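Local coordinates for protein Ral guanine nucleotide dissociation stimulator-like 2 (Mus musculus, PDB 4JGW) that probably acts as a guanine nucleotide exchange factor for small G proteins and associates in vitro with GTP-bound Rap1A and H-Ras, at residues 66-69 against 75-78. Sequence-based numbering, arbitrary orientation.
Sequences ARTA and FTPA
Thr68 and Phe75 face each other across the link between two consecutive short helices, 68-71 and 75-82, with their CA atoms 7.6 Å apart; no hydrogen bond joins the two segments. The CB atoms of both residues point toward the opposing segment, and the buried interface is small, 87 Å² in all. Its centre is the methyl group of Thr68: CG2 stands 4.0 Å from Phe75 CD2 and 4.1 Å from Phe75 CB, so the methyl meets the root of the aromatic side chain and one ortho carbon, approaching the ring at a slant. The same CG2 lies 4.3 Å from OG1 of Thr76, a looser contact at the next residue of the helix. With CG2 anti to the backbone N (chi1, measured to OG1, -63°), the methyl is directed at the 75-78 segment, while the hydroxyl OG1 of the buried Thr68 hydrogen-bonds to the carbonyl oxygen of His62. Beyond the two segments, the Phe75 ring packs edge-to-face with His62 and meets the ring of Phe416, the planes inclined at about 30°. This contact between consecutive short helices lies in the N-terminal Ras-GEF (REM) region, where helix 75-82 packs against helix 416-436 through Phe75, Pro77 and Ala78.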
loop_
_atom_site.group_PDB
_atom_site.type_symbol
_atom_site.label_atom_id
_atom_site.label_comp_id
_atom_site.label_asym_id
_atom_site.label_seq_id
_atom_site.Cartn_x
_atom_site.Cartn_y
_atom_site.Cartn_z
ATOM N N ALA A 66 -2.536 4.713 -29.375
ATOM C CA ALA A 66 -3.354 3.497 -29.436
ATOM C C ALA A 66 -2.549 2.198 -29.360
ATOM O O ALA A 66 -3.067 1.169 -28.922
ATOM C CB ALA A 66 -4.221 3.511 -30.688
ATOM N N ARG A 67 -1.290 2.259 -29.783
ATOM C CA ARG A 67 -0.402 1.092 -29.820
ATOM C C ARG A 67 0.199 0.746 -28.458
ATOM O O ARG A 67 0.626 -0.389 -28.235
ATOM C CB ARG A 67 0.736 1.321 -30.825
ATOM C CG ARG A 67 0.285 1.583 -32.256
ATOM C CD ARG A 67 1.476 1.920 -33.147
ATOM N NE ARG A 67 1.058 2.318 -34.490
ATOM C CZ ARG A 67 0.824 1.473 -35.494
ATOM N NH1 ARG A 67 0.962 0.161 -35.323
ATOM N NH2 ARG A 67 0.447 1.943 -36.677
ATOM N N THR A 68 0.235 1.728 -27.561
ATOM C CA THR A 68 0.889 1.588 -26.257
ATOM C C THR A 68 0.339 0.433 -25.410
ATOM O O THR A 68 1.103 -0.263 -24.744
ATOM C CB THR A 68 0.848 2.924 -25.476
ATOM O OG1 THR A 68 1.581 3.913 -26.209
ATOM C CG2 THR A 68 1.459 2.785 -24.082
ATOM N N ALA A 69 -0.976 0.228 -25.453
ATOM C CA ALA A 69 -1.622 -0.840 -24.687
ATOM C C ALA A 69 -1.097 -2.226 -25.062
ATOM O O ALA A 69 -0.971 -3.100 -24.205
ATOM C CB ALA A 69 -3.139 -0.775 -24.849
ATOM N N PHE A 75 2.935 0.553 -18.981
ATOM C CA PHE A 75 3.066 2.012 -19.009
ATOM C C PHE A 75 1.872 2.778 -18.439
ATOM O O PHE A 75 2.038 3.604 -17.543
ATOM C CB PHE A 75 3.380 2.528 -20.415
ATOM C CG PHE A 75 3.565 4.016 -20.472
ATOM C CD1 PHE A 75 4.783 4.589 -20.126
ATOM C CD2 PHE A 75 2.513 4.848 -20.839
ATOM C CE1 PHE A 75 4.955 5.964 -20.157
ATOM C CE2 PHE A 75 2.677 6.228 -20.875
ATOM C CZ PHE A 75 3.899 6.786 -20.535
ATOM N N THR A 76 0.686 2.507 -18.979
ATOM C CA THR A 76 -0.534 3.217 -18.602
ATOM C C THR A 76 -0.873 3.090 -17.106
ATOM O O THR A 76 -1.041 4.108 -16.436
ATOM C CB THR A 76 -1.733 2.798 -19.497
ATOM O OG1 THR A 76 -1.381 2.978 -20.875
ATOM C CG2 THR A 76 -2.980 3.618 -19.181
ATOM N N PRO A 77 -0.967 1.852 -16.575
ATOM C CA PRO A 77 -1.284 1.744 -15.147
ATOM C C PRO A 77 -0.176 2.277 -14.233
ATOM O O PRO A 77 -0.475 2.852 -13.187
ATOM C CB PRO A 77 -1.484 0.237 -14.940
ATOM C CG PRO A 77 -0.738 -0.406 -16.058
ATOM C CD PRO A 77 -0.891 0.525 -17.217
ATOM N N ALA A 78 1.083 2.094 -14.634
ATOM C CA ALA A 78 2.225 2.604 -13.874
ATOM C C ALA A 78 2.233 4.126 -13.793
ATOM O O ALA A 78 2.438 4.685 -12.717
ATOM C CB ALA A 78 3.541 2.090 -14.454
#